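Local structure of pyoverdine biosynthesis protein PvcB (Pseudomonas aeruginosa, 3EAT) at residues 10-15 / 41-46; 15-20 / 240-245; 83-88 / 116-121; 181-186 / 195-200. The protein catalyses the 2-oxoglutarate-dependent oxidation of tyrosine isonitrile during paerucumarin biosynthesis, probably with iron(II) as its cofactor. One frame throughout, in Å; residues are numbered along the deposited sequence.

Contact 1: 10-15 / 41-46; sequences QPVRLS and GELPAQ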
loop_
_atom_site.group_PDB
_atom_site.type_symbol
_atom_site.label_atom_id
_atom_site.label_comp_id
_atom_site.label_asym_id
_atom_site.label_seq_id
_atom_site.Cartn_x
_atom_site.Cartn_y
_atom_site.Cartn_z
ATOM N N GLN A 10 4.187 -6.036 7.920
ATOM C CA GLN A 10 3.135 -5.793 8.905
ATOM C C GLN A 10 3.263 -6.720 10.131
ATOM O O GLN A 10 3.844 -7.813 10.036
ATOM C CB GLN A 10 1.764 -6.009 8.266
ATOM C CG GLN A 10 1.444 -5.109 7.084
ATOM C CD GLN A 10 1.322 -3.631 7.445
ATOM O OE1 GLN A 10 1.653 -2.763 6.631
ATOM N NE2 GLN A 10 0.833 -3.342 8.644
ATOM N N PRO A 11 2.707 -6.304 11.287
ATOM C CA PRO A 11 2.790 -7.134 12.512
ATOM C C PRO A 11 1.766 -8.284 12.494
ATOM O O PRO A 11 0.833 -8.321 13.301
ATOM C CB PRO A 11 2.482 -6.134 13.622
ATOM C CG PRO A 11 1.508 -5.137 12.967
ATOM C CD PRO A 11 1.956 -5.049 11.509
ATOM N N VAL A 12 1.935 -9.206 11.546
ATOM C CA VAL A 12 1.023 -10.336 11.373
ATOM C C VAL A 12 1.799 -11.582 10.973
ATOM O O VAL A 12 2.921 -11.476 10.496
ATOM C CB VAL A 12 -0.033 -10.064 10.269
ATOM C CG1 VAL A 12 -1.002 -9.053 10.729
ATOM C CG2 VAL A 12 0.645 -9.590 9.006
ATOM N N ARG A 13 1.202 -12.757 11.179
ATOM C CA ARG A 13 1.733 -13.996 10.618
ATOM C C ARG A 13 0.865 -14.368 9.442
ATOM O O ARG A 13 -0.358 -14.559 9.601
ATOM C CB ARG A 13 1.717 -15.134 11.634
ATOM C CG ARG A 13 2.860 -15.126 12.621
ATOM C CD ARG A 13 2.548 -16.059 13.799
ATOM N NE ARG A 13 1.400 -15.603 14.607
ATOM C CZ ARG A 13 0.366 -16.368 14.966
ATOM N NH1 ARG A 13 0.333 -17.653 14.614
ATOM N NH2 ARG A 13 -0.625 -15.855 15.701
ATOM N N LEU A 14 1.492 -14.455 8.268
ATOM C CA LEU A 14 0.799 -14.876 7.060
ATOM C C LEU A 14 1.123 -16.316 6.702
ATOM O O LEU A 14 2.223 -16.797 6.961
ATOM C CB LEU A 14 1.153 -13.969 5.879
ATOM C CG LEU A 14 0.857 -12.477 6.014
ATOM C CD1 LEU A 14 0.944 -11.820 4.678
ATOM C CD2 LEU A 14 -0.507 -12.237 6.587
ATOM N N SER A 15 0.158 -17.005 6.107
ATOM C CA SER A 15 0.409 -18.331 5.544
ATOM C C SER A 15 -0.662 -18.692 4.545
ATOM O O SER A 15 -1.732 -18.073 4.541
ATOM C CB SER A 15 0.559 -19.411 6.630
ATOM O OG SER A 15 -0.389 -19.272 7.649
ATOM N N GLY A 41 -8.580 -3.963 13.483
ATOM C CA GLY A 41 -8.514 -2.548 13.108
ATOM C C GLY A 41 -7.101 -2.006 13.100
ATOM O O GLY A 41 -6.819 -0.996 12.443
ATOM N N GLU A 42 -6.205 -2.696 13.802
ATOM C CA GLU A 42 -4.786 -2.296 13.858
ATOM C C GLU A 42 -4.036 -2.465 12.543
ATOM O O GLU A 42 -2.963 -1.898 12.367
ATOM C CB GLU A 42 -4.061 -3.003 15.002
ATOM C CG GLU A 42 -4.724 -2.703 16.354
ATOM C CD GLU A 42 -4.089 -3.430 17.510
ATOM O OE1 GLU A 42 -2.867 -3.283 17.721
ATOM O OE2 GLU A 42 -4.829 -4.123 18.238
ATOM N N LEU A 43 -4.598 -3.228 11.613
ATOM C CA LEU A 43 -3.949 -3.420 10.326
ATOM C C LEU A 43 -4.510 -2.370 9.385
ATOM O O LEU A 43 -5.687 -2.017 9.500
ATOM C CB LEU A 43 -4.192 -4.844 9.801
ATOM C CG LEU A 43 -3.645 -5.970 10.698
ATOM C CD1 LEU A 43 -4.081 -7.342 10.241
ATOM C CD2 LEU A 43 -2.135 -5.890 10.757
ATOM N N PRO A 44 -3.674 -1.856 8.463
ATOM C CA PRO A 44 -4.156 -0.807 7.565
ATOM C C PRO A 44 -5.046 -1.397 6.481
ATOM O O PRO A 44 -4.601 -2.250 5.714
ATOM C CB PRO A 44 -2.864 -0.232 6.939
ATOM C CG PRO A 44 -1.709 -1.081 7.464
ATOM C CD PRO A 44 -2.278 -2.246 8.182
ATOM N N ALA A 45 -6.288 -0.926 6.428
ATOM C CA ALA A 45 -7.276 -1.315 5.412
ATOM C C ALA A 45 -6.760 -1.266 3.980
ATOM O O ALA A 45 -7.060 -2.171 3.183
ATOM C CB ALA A 45 -8.531 -0.441 5.540
ATOM N N GLN A 46 -6.016 -0.215 3.637
ATOM C CA GLN A 46 -5.473 -0.085 2.273
ATOM C C GLN A 46 -4.624 -1.325 1.920
ATOM O O GLN A 46 -4.693 -1.859 0.805
ATOM C CB GLN A 46 -4.639 1.199 2.135
ATOM C CG GLN A 46 -4.254 1.595 0.687
ATOM C CD GLN A 46 -5.493 1.797 -0.214
ATOM O OE1 GLN A 46 -6.509 2.375 0.217
ATOM N NE2 GLN A 46 -5.419 1.308 -1.457
#

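Contact 2: 15-20 / 240-245; sequences SPLRDE and AHYAHR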
loop_
_atom_site.group_PDB
_atom_site.type_symbol
_atom_site.label_atom_id
_atom_site.label_comp_id
_atom_site.label_asym_id
_atom_site.label_seq_id
_atom_site.Cartn_x
_atom_site.Cartn_y
_atom_site.Cartn_z
ATOM N N SER A 15 0.158 -17.005 6.107
ATOM C CA SER A 15 0.409 -18.331 5.544
ATOM C C SER A 15 -0.662 -18.692 4.545
ATOM O O SER A 15 -1.732 -18.073 4.541
ATOM C CB SER A 15 0.559 -19.411 6.630
ATOM O OG SER A 15 -0.389 -19.272 7.649
ATOM N N PRO A 16 -0.381 -19.684 3.679
ATOM C CA PRO A 16 -1.378 -20.068 2.686
ATOM C C PRO A 16 -2.686 -20.534 3.323
ATOM O O PRO A 16 -2.686 -21.191 4.366
ATOM C CB PRO A 16 -0.696 -21.220 1.926
ATOM C CG PRO A 16 0.778 -20.999 2.141
ATOM C CD PRO A 16 0.850 -20.496 3.560
ATOM N N LEU A 17 -3.797 -20.155 2.704
ATOM C CA LEU A 17 -5.090 -20.665 3.107
ATOM C C LEU A 17 -5.186 -22.180 2.861
ATOM O O LEU A 17 -4.861 -22.674 1.777
ATOM C CB LEU A 17 -6.207 -19.945 2.351
ATOM C CG LEU A 17 -7.606 -20.232 2.886
ATOM C CD1 LEU A 17 -7.660 -19.863 4.355
ATOM C CD2 LEU A 17 -8.679 -19.493 2.079
ATOM N N ARG A 18 -5.621 -22.898 3.885
ATOM C CA ARG A 18 -5.846 -24.332 3.795
ATOM C C ARG A 18 -7.164 -24.684 4.435
ATOM O O ARG A 18 -7.497 -24.153 5.491
ATOM C CB ARG A 18 -4.717 -25.094 4.478
ATOM C CG ARG A 18 -3.450 -25.052 3.678
ATOM C CD ARG A 18 -2.260 -25.266 4.541
ATOM N NE ARG A 18 -1.949 -26.685 4.693
ATOM C CZ ARG A 18 -2.290 -27.443 5.742
ATOM N NH1 ARG A 18 -2.992 -26.935 6.758
ATOM N NH2 ARG A 18 -1.918 -28.724 5.773
ATOM N N ASP A 19 -7.924 -25.573 3.806
ATOM C CA ASP A 19 -9.163 -26.019 4.451
ATOM C C ASP A 19 -8.884 -27.017 5.581
ATOM O O ASP A 19 -7.725 -27.407 5.803
ATOM C CB ASP A 19 -10.195 -26.530 3.435
ATOM C CG ASP A 19 -9.895 -27.926 2.905
ATOM O OD1 ASP A 19 -10.603 -28.300 1.949
ATOM O OD2 ASP A 19 -8.989 -28.645 3.412
ATOM N N GLU A 20 -9.940 -27.424 6.280
ATOM C CA GLU A 20 -9.793 -28.269 7.467
ATOM C C GLU A 20 -9.306 -29.697 7.195
ATOM O O GLU A 20 -8.934 -30.398 8.130
ATOM C CB GLU A 20 -11.059 -28.251 8.338
ATOM C CG GLU A 20 -12.327 -28.774 7.665
ATOM C CD GLU A 20 -13.561 -28.692 8.569
ATOM O OE1 GLU A 20 -14.671 -29.047 8.101
ATOM O OE2 GLU A 20 -13.421 -28.273 9.746
ATOM N N ALA A 240 -9.246 -24.921 -7.096
ATOM C CA ALA A 240 -10.050 -23.719 -7.310
ATOM C C ALA A 240 -11.090 -23.454 -6.236
ATOM O O ALA A 240 -11.799 -22.446 -6.291
ATOM C CB ALA A 240 -10.743 -23.799 -8.661
ATOM N N HIS A 241 -11.201 -24.351 -5.269
ATOM C CA HIS A 241 -12.374 -24.337 -4.415
ATOM C C HIS A 241 -11.979 -24.403 -2.955
ATOM O O HIS A 241 -11.109 -25.191 -2.578
ATOM C CB HIS A 241 -13.289 -25.507 -4.785
ATOM C CG HIS A 241 -14.621 -25.473 -4.107
ATOM N ND1 HIS A 241 -15.628 -24.610 -4.488
ATOM C CD2 HIS A 241 -15.120 -26.206 -3.086
ATOM C CE1 HIS A 241 -16.689 -24.809 -3.725
ATOM N NE2 HIS A 241 -16.405 -25.767 -2.861
ATOM N N TYR A 242 -12.608 -23.568 -2.138
ATOM C CA TYR A 242 -12.347 -23.554 -0.701
ATOM C C TYR A 242 -13.673 -23.471 0.026
ATOM O O TYR A 242 -14.539 -22.665 -0.343
ATOM C CB TYR A 242 -11.439 -22.378 -0.301
ATOM C CG TYR A 242 -11.326 -22.156 1.205
ATOM C CD1 TYR A 242 -10.487 -22.937 1.991
ATOM C CD2 TYR A 242 -12.077 -21.162 1.844
ATOM C CE1 TYR A 242 -10.391 -22.728 3.395
ATOM C CE2 TYR A 242 -11.991 -20.952 3.234
ATOM C CZ TYR A 242 -11.156 -21.736 3.993
ATOM O OH TYR A 242 -11.081 -21.525 5.356
ATOM N N ALA A 243 -13.815 -24.303 1.053
ATOM C CA ALA A 243 -14.997 -24.348 1.886
ATOM C C ALA A 243 -14.595 -23.934 3.287
ATOM O O ALA A 243 -13.695 -24.524 3.893
ATOM C CB ALA A 243 -15.574 -25.765 1.887
ATOM N N HIS A 244 -15.274 -22.925 3.814
ATOM C CA HIS A 244 -14.859 -22.321 5.072
ATOM C C HIS A 244 -15.660 -22.768 6.288
ATOM O O HIS A 244 -16.876 -22.597 6.327
ATOM C CB HIS A 244 -14.897 -20.790 4.982
ATOM C CG HIS A 244 -14.321 -20.118 6.188
ATOM N ND1 HIS A 244 -13.011 -20.300 6.580
ATOM C CD2 HIS A 244 -14.883 -19.309 7.115
ATOM C CE1 HIS A 244 -12.786 -19.616 7.686
ATOM N NE2 HIS A 244 -13.905 -19.005 8.032
ATOM N N ARG A 245 -14.952 -23.308 7.279
ATOM C CA ARG A 245 -15.514 -23.626 8.582
ATOM C C ARG A 245 -15.370 -22.406 9.502
ATOM O O ARG A 245 -14.276 -22.123 10.019
ATOM C CB ARG A 245 -14.802 -24.855 9.187
ATOM C CG ARG A 245 -15.330 -25.341 10.571
ATOM C CD ARG A 245 -16.661 -26.106 10.485
ATOM N NE ARG A 245 -16.554 -27.360 9.715
ATOM C CZ ARG A 245 -17.569 -27.963 9.086
ATOM N NH1 ARG A 245 -18.789 -27.438 9.121
ATOM N NH2 ARG A 245 -17.365 -29.086 8.404
HETATM O O HOH W 1 -9.373 -22.537 6.844
HETATM O O HOH W 2 -12.469 -26.893 0.734
HETATM O O HOH W 3 -9.788 -25.971 -0.216
HETATM O O HOH W 4 -12.561 -25.979 5.863
#

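Contact 3: 83-88 / 116-121; sequences MLWPFG and MYLETV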
loop_
_atom_site.group_PDB
_atom_site.type_symbol
_atom_site.label_atom_id
_atom_site.label_comp_id
_atom_site.label_asym_id
_atom_site.label_seq_id
_atom_site.Cartn_x
_atom_site.Cartn_y
_atom_site.Cartn_z
ATOM N N MET A 83 -21.389 -0.166 0.467
ATOM C CA MET A 83 -22.572 -0.215 -0.372
ATOM C C MET A 83 -23.780 -0.438 0.540
ATOM O O MET A 83 -23.950 -1.528 1.102
ATOM C CB MET A 83 -22.456 -1.335 -1.397
ATOM C CG MET A 83 -23.716 -1.509 -2.224
ATOM S SD MET A 83 -23.717 -2.984 -3.273
ATOM C CE MET A 83 -22.923 -2.304 -4.689
ATOM N N LEU A 84 -24.603 0.600 0.697
ATOM C CA LEU A 84 -25.758 0.550 1.598
ATOM C C LEU A 84 -26.948 -0.173 0.989
ATOM O O LEU A 84 -27.202 -0.089 -0.213
ATOM C CB LEU A 84 -26.167 1.955 2.050
ATOM C CG LEU A 84 -25.130 2.676 2.922
ATOM C CD1 LEU A 84 -25.533 4.123 3.191
ATOM C CD2 LEU A 84 -24.880 1.921 4.228
ATOM N N TRP A 85 -27.652 -0.911 1.833
ATOM C CA TRP A 85 -28.923 -1.521 1.481
ATOM C C TRP A 85 -30.017 -0.786 2.261
ATOM O O TRP A 85 -29.712 0.040 3.133
ATOM C CB TRP A 85 -28.910 -2.991 1.893
ATOM C CG TRP A 85 -28.005 -3.869 1.080
ATOM C CD1 TRP A 85 -26.644 -3.964 1.179
ATOM C CD2 TRP A 85 -28.398 -4.791 0.053
ATOM N NE1 TRP A 85 -26.166 -4.878 0.280
ATOM C CE2 TRP A 85 -27.218 -5.403 -0.428
ATOM C CE3 TRP A 85 -29.633 -5.159 -0.506
ATOM C CZ2 TRP A 85 -27.232 -6.369 -1.443
ATOM C CZ3 TRP A 85 -29.649 -6.117 -1.513
ATOM C CH2 TRP A 85 -28.451 -6.714 -1.972
ATOM N N PRO A 86 -31.300 -1.076 1.967
ATOM C CA PRO A 86 -32.360 -0.491 2.800
ATOM C C PRO A 86 -32.189 -0.759 4.304
ATOM O O PRO A 86 -32.544 0.097 5.120
ATOM C CB PRO A 86 -33.627 -1.147 2.252
ATOM C CG PRO A 86 -33.285 -1.452 0.800
ATOM C CD PRO A 86 -31.846 -1.889 0.861
ATOM N N PHE A 87 -31.621 -1.908 4.679
ATOM C CA PHE A 87 -31.335 -2.179 6.103
ATOM C C PHE A 87 -30.081 -1.491 6.643
ATOM O O PHE A 87 -29.762 -1.606 7.824
ATOM C CB PHE A 87 -31.248 -3.680 6.379
ATOM C CG PHE A 87 -30.297 -4.423 5.470
ATOM C CD1 PHE A 87 -30.782 -5.119 4.354
ATOM C CD2 PHE A 87 -28.926 -4.463 5.744
ATOM C CE1 PHE A 87 -29.932 -5.814 3.520
ATOM C CE2 PHE A 87 -28.050 -5.170 4.908
ATOM C CZ PHE A 87 -28.553 -5.839 3.796
ATOM N N GLY A 88 -29.353 -0.783 5.788
ATOM C CA GLY A 88 -28.102 -0.174 6.232
ATOM C C GLY A 88 -26.883 -0.921 5.710
ATOM O O GLY A 88 -26.876 -1.402 4.572
ATOM N N MET A 116 -25.523 -9.389 -8.927
ATOM C CA MET A 116 -26.035 -9.820 -10.234
ATOM C C MET A 116 -27.189 -8.955 -10.719
ATOM O O MET A 116 -27.184 -8.482 -11.861
ATOM C CB MET A 116 -26.561 -11.244 -10.158
ATOM C CG MET A 116 -25.525 -12.318 -10.058
ATOM S SD MET A 116 -26.303 -13.951 -10.082
ATOM C CE MET A 116 -27.146 -13.843 -11.676
ATOM N N TYR A 117 -28.176 -8.763 -9.845
ATOM C CA TYR A 117 -29.409 -8.054 -10.194
ATOM C C TYR A 117 -29.446 -6.607 -9.715
ATOM O O TYR A 117 -30.496 -5.964 -9.789
ATOM C CB TYR A 117 -30.628 -8.795 -9.621
ATOM C CG TYR A 117 -30.795 -10.206 -10.132
ATOM C CD1 TYR A 117 -31.147 -10.449 -11.455
ATOM C CD2 TYR A 117 -30.609 -11.293 -9.288
ATOM C CE1 TYR A 117 -31.303 -11.740 -11.929
ATOM C CE2 TYR A 117 -30.758 -12.595 -9.746
ATOM C CZ TYR A 117 -31.110 -12.809 -11.067
ATOM O OH TYR A 117 -31.273 -14.091 -11.536
ATOM N N LEU A 118 -28.319 -6.102 -9.211
ATOM C CA LEU A 118 -28.270 -4.746 -8.665
ATOM C C LEU A 118 -27.797 -3.735 -9.701
ATOM O O LEU A 118 -27.233 -4.097 -10.738
ATOM C CB LEU A 118 -27.387 -4.676 -7.411
ATOM C CG LEU A 118 -27.640 -5.598 -6.212
ATOM C CD1 LEU A 118 -26.686 -5.225 -5.085
ATOM C CD2 LEU A 118 -29.096 -5.557 -5.731
ATOM N N GLU A 119 -28.041 -2.462 -9.418
ATOM C CA GLU A 119 -27.602 -1.390 -10.293
ATOM C C GLU A 119 -26.072 -1.263 -10.241
ATOM O O GLU A 119 -25.425 -0.987 -11.262
ATOM C CB GLU A 119 -28.297 -0.081 -9.895
ATOM C CG GLU A 119 -27.773 1.190 -10.579
ATOM C CD GLU A 119 -27.942 1.182 -12.099
ATOM O OE1 GLU A 119 -28.862 0.491 -12.609
ATOM O OE2 GLU A 119 -27.147 1.878 -12.783
ATOM N N THR A 120 -25.506 -1.461 -9.049
ATOM C CA THR A 120 -24.060 -1.440 -8.861
ATOM C C THR A 120 -23.559 -2.713 -8.147
ATOM O O THR A 120 -24.229 -3.226 -7.253
ATOM C CB THR A 120 -23.588 -0.163 -8.127
ATOM O OG1 THR A 120 -24.096 -0.167 -6.792
ATOM C CG2 THR A 120 -24.070 1.091 -8.842
ATOM N N VAL A 121 -22.391 -3.210 -8.561
ATOM C CA VAL A 121 -21.804 -4.469 -8.051
ATOM C C VAL A 121 -20.688 -4.200 -7.029
ATOM O O VAL A 121 -19.735 -3.473 -7.332
ATOM C CB VAL A 121 -21.213 -5.309 -9.208
ATOM C CG1 VAL A 121 -20.567 -6.603 -8.691
ATOM C CG2 VAL A 121 -22.297 -5.623 -10.247
#

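Contact 4: 181-186 / 195-200; sequences APIVER and LRFCEP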
loop_
_atom_site.group_PDB
_atom_site.type_symbol
_atom_site.label_atom_id
_atom_site.label_comp_id
_atom_site.label_asym_id
_atom_site.label_seq_id
_atom_site.Cartn_x
_atom_site.Cartn_y
_atom_site.Cartn_z
ATOM N N ALA A 181 -24.709 -12.355 -18.655
ATOM C CA ALA A 181 -23.249 -12.250 -18.725
ATOM C C ALA A 181 -22.623 -13.375 -19.534
ATOM O O ALA A 181 -23.071 -14.517 -19.439
ATOM C CB ALA A 181 -22.644 -12.244 -17.309
ATOM N N PRO A 182 -21.556 -13.070 -20.302
ATOM C CA PRO A 182 -20.762 -14.182 -20.854
ATOM C C PRO A 182 -20.179 -15.033 -19.712
ATOM O O PRO A 182 -19.887 -14.507 -18.631
ATOM C CB PRO A 182 -19.621 -13.480 -21.612
ATOM C CG PRO A 182 -20.053 -12.045 -21.784
ATOM C CD PRO A 182 -21.018 -11.743 -20.669
ATOM N N ILE A 183 -20.029 -16.333 -19.936
ATOM C CA ILE A 183 -19.431 -17.210 -18.932
ATOM C C ILE A 183 -17.979 -16.795 -18.694
ATOM O O ILE A 183 -17.533 -16.698 -17.549
ATOM C CB ILE A 183 -19.493 -18.689 -19.363
ATOM C CG1 ILE A 183 -20.952 -19.180 -19.424
ATOM C CG2 ILE A 183 -18.621 -19.564 -18.465
ATOM C CD1 ILE A 183 -21.667 -19.316 -18.074
ATOM N N VAL A 184 -17.258 -16.546 -19.784
ATOM C CA VAL A 184 -15.882 -16.080 -19.717
ATOM C C VAL A 184 -15.912 -14.578 -19.874
ATOM O O VAL A 184 -16.361 -14.039 -20.893
ATOM C CB VAL A 184 -14.973 -16.729 -20.795
ATOM C CG1 VAL A 184 -13.569 -16.109 -20.788
ATOM C CG2 VAL A 184 -14.884 -18.244 -20.583
ATOM N N GLU A 185 -15.432 -13.902 -18.844
ATOM C CA GLU A 185 -15.497 -12.461 -18.800
ATOM C C GLU A 185 -14.073 -11.916 -18.540
ATOM O O GLU A 185 -13.123 -12.691 -18.333
ATOM C CB GLU A 185 -16.527 -12.093 -17.723
ATOM C CG GLU A 185 -16.804 -10.637 -17.505
ATOM C CD GLU A 185 -17.400 -9.931 -18.702
ATOM O OE1 GLU A 185 -18.650 -9.904 -18.816
ATOM O OE2 GLU A 185 -16.612 -9.364 -19.496
ATOM N N ARG A 186 -13.913 -10.602 -18.617
ATOM C CA ARG A 186 -12.713 -9.946 -18.148
ATOM C C ARG A 186 -13.023 -9.247 -16.813
ATOM O O ARG A 186 -14.144 -8.764 -16.604
ATOM C CB ARG A 186 -12.195 -8.951 -19.189
ATOM C CG ARG A 186 -13.142 -7.806 -19.486
ATOM C CD ARG A 186 -12.444 -6.734 -20.270
ATOM N NE ARG A 186 -13.306 -5.583 -20.548
ATOM C CZ ARG A 186 -13.882 -5.336 -21.730
ATOM N NH1 ARG A 186 -13.708 -6.167 -22.756
ATOM N NH2 ARG A 186 -14.629 -4.253 -21.894
ATOM N N LEU A 195 -14.403 -15.852 -14.599
ATOM C CA LEU A 195 -15.705 -16.404 -14.943
ATOM C C LEU A 195 -16.825 -15.632 -14.247
ATOM O O LEU A 195 -16.714 -15.247 -13.068
ATOM C CB LEU A 195 -15.796 -17.905 -14.615
ATOM C CG LEU A 195 -14.803 -18.856 -15.315
ATOM C CD1 LEU A 195 -14.977 -20.284 -14.849
ATOM C CD2 LEU A 195 -14.913 -18.780 -16.832
ATOM N N ARG A 196 -17.890 -15.377 -15.000
ATOM C CA ARG A 196 -19.169 -15.006 -14.406
ATOM C C ARG A 196 -20.176 -16.081 -14.788
ATOM O O ARG A 196 -20.459 -16.307 -15.960
ATOM C CB ARG A 196 -19.628 -13.603 -14.834
ATOM C CG ARG A 196 -18.683 -12.462 -14.449
ATOM C CD ARG A 196 -18.687 -12.136 -12.957
ATOM N NE ARG A 196 -17.801 -13.006 -12.189
ATOM C CZ ARG A 196 -17.501 -12.846 -10.894
ATOM N NH1 ARG A 196 -18.021 -11.837 -10.190
ATOM N NH2 ARG A 196 -16.666 -13.695 -10.299
ATOM N N PHE A 197 -20.698 -16.755 -13.777
ATOM C CA PHE A 197 -21.538 -17.917 -13.961
ATOM C C PHE A 197 -22.425 -17.974 -12.741
ATOM O O PHE A 197 -21.943 -17.900 -11.615
ATOM C CB PHE A 197 -20.650 -19.167 -14.064
ATOM C CG PHE A 197 -21.392 -20.494 -14.014
ATOM C CD1 PHE A 197 -22.475 -20.757 -14.859
ATOM C CD2 PHE A 197 -20.958 -21.508 -13.154
ATOM C CE1 PHE A 197 -23.137 -21.997 -14.813
ATOM C CE2 PHE A 197 -21.602 -22.752 -13.111
ATOM C CZ PHE A 197 -22.693 -22.996 -13.939
ATOM N N CYS A 198 -23.727 -18.054 -12.967
ATOM C CA CYS A 198 -24.652 -18.343 -11.888
ATOM C C CYS A 198 -25.106 -19.795 -12.041
ATOM O O CYS A 198 -25.744 -20.149 -13.027
ATOM C CB CYS A 198 -25.826 -17.366 -11.916
ATOM S SG CYS A 198 -26.927 -17.577 -10.535
ATOM N N GLU A 199 -24.737 -20.640 -11.087
ATOM C CA GLU A 199 -24.967 -22.082 -11.201
ATOM C C GLU A 199 -26.421 -22.446 -10.874
ATOM O O GLU A 199 -26.962 -21.972 -9.881
ATOM C CB GLU A 199 -24.000 -22.846 -10.286
ATOM C CG GLU A 199 -24.139 -24.366 -10.296
ATOM C CD GLU A 199 -23.329 -25.022 -9.186
ATOM O OE1 GLU A 199 -23.007 -24.330 -8.189
ATOM O OE2 GLU A 199 -23.016 -26.236 -9.301
ATOM N N PRO A 200 -27.059 -23.280 -11.716
ATOM C CA PRO A 200 -28.391 -23.781 -11.355
ATOM C C PRO A 200 -28.323 -24.902 -10.310
ATOM O O PRO A 200 -27.308 -25.606 -10.229
ATOM C CB PRO A 200 -28.937 -24.322 -12.679
ATOM C CG PRO A 200 -27.729 -24.700 -13.455
ATOM C CD PRO A 200 -26.611 -23.783 -13.029
HETATM O O HOH W 5 -22.996 -15.951 -17.168
#

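Contact 1: 10-15 / 41-46
The flat carboxamide of Q10 has one face against the P44 ring: CD of P44 sits above the amide plane, 3.3 Å from Q10 NE2, and CG of P44 lies over the same face. Q10 NE2 also makes a weak hydrogen bond to S54 OG of the second subunit. A bend at chi2 (-66°) carries the amide over to the proline, which is itself the N-cap of helix 45-55. V12 crosses L43 at a slant, its CG1 against the fork, 3.4 Å from L43 CD2 and 3.6 Å from L43 CD1. P11, centre of an inverse gamma turn, adds CD at 4.2 Å from L43 CD2. The contact thus fits strand 12-16, outermost in its sheet within this chain, to the start of that helix at the interface with the second subunit, where Q10 packs on L51 and P44 on G50. With no hydrogen bond or ion pair between the segments, close packing does the joining, and the amide nitrogen has a weak intersubunit bond to set against its apolar neighbour P44.

Contact 2: 15-20 / 240-245
L17 lays its CD2 methyl almost exactly over the centre of the Y242 ring, a CH-pi contact 3.6 Å from the centroid and 2° off the ring normal. Here the loop that follows strand 12-16 packs on strand 241-244, an outer strand of the three-stranded sheet with 141-145 and 259-263, in a fold consistent with the jelly-roll core of the cupin-type TauD dioxygenases. The L17 methyls reach the ring because CG is turned anti to the backbone N (chi1 -169°). D19 lies at the ring edge, its CA 3.7 Å from Y242 CE1, while its carboxylate is engaged by the backbone N of N23 and Q21. Waters link the two segments, one of them joining R18 O to Y242 OH. Y242 OH also pairs with H244 ND1 at 2.6 Å. Farther out, an extended E20 meets R245 side-on. E20 OE1 takes the two stronger bonds, from R245 NH2 at 2.7 Å on its syn lone pair and from R245 NE at 3.0 Å; a weak one runs from R245 NE to E20 OE2.

Contact 3: 83-88 / 116-121
M83 and L118 bury the most surface here, with W85 next, and one leucine methyl ties the three together. L118 CD1 lies 4.1 Å from M83 SD and 3.9 Å from W85 CZ2, so it touches the thioether and the benzo end of the indole at once; L118 CD2 adds a second touch at W85 CH2. The leucine and tryptophan side chains cross at about a right angle, the methyls meeting the ring system obliquely. M83 runs out fully extended through chi1 and chi2, then bends at chi3 (-87°), which swings CE up to T120. There M83 CE lies 3.0 Å from T120 O and 3.2 Å from T120 OG1, a tight approach, to be read with caution at this resolution. A type I turn from W85 to G88 shapes the 83-88 segment, closed by G88 N to W85 O with W85 N to G88 O added. The backbone of M83 pairs with H278 and that of V121 with L285, so the loop before strand 91-95 and the start of strand 120-131 lie on either side of strand 272-286 in the large sheet of the TauD/cupin fold. D114, a probable iron ligand, has its side chain about 6 Å from that of V121. Without a hydrogen bond or charge pair across it, the contact combines apolar packing at L118 with a methyl against oxygens at T120, a weak attraction at most.

Contact 4: 181-186 / 195-200
L195 fills the hollow beside the kinked backbone at I183 and V184: its CD2 methyl lies 3.8 Å from V184 CG2, 4.1 Å from I183 CG2 and 3.4 Å from I183 O. The longer branch of I183 swings the other way, and its CD1 knob presses on F197 CD1 at 3.6 Å, the side chains lying side by side. L231, from helix 224-235, packs on both I183 and L195. A third fit is the R196 stem, CB meeting A181 CB and CG meeting E185 CB at 3.9 Å. Bends at chi2 (-73°) and chi3 (84°) then curl the guanidinium back, and its NE donates to L195 O at 2.6 Å; the group also makes a cation-pi contact with W113. E185 turns its carboxylate to H289. R196 N bonds I183 O at 2.9 Å, and one water spans A181 O and R196 O. V184 and L195 form an antiparallel non-hydrogen-bonded pair, the end of the two-stranded beta-hairpin 184-186/193-195, the R196 side chain about 8 Å from that of H261, a probable iron ligand.

Overall arrangement
Contacts 1 and 4 are buried, whereas contacts 2 and 3 are only partly so, and contact 2 carries the salt bridge and most of the water. Contacts 1 and 2 share S15 and both use strand 12-16, one at its start beside the second subunit, the other in the loop beyond it. Contact 3 reaches the same sheet on the other side of the chain's centre from contact 2. It touches contact 4 through M116 SD and C198 SG, 3.7 Å apart, in a region close to the probable iron ligands. The chemistry differs accordingly: contacts 1 and 3 have no hydrogen bond across them, contact 4 adds a backbone bond to its apolar packing, and contact 2 combines a CH-pi contact with a salt bridge.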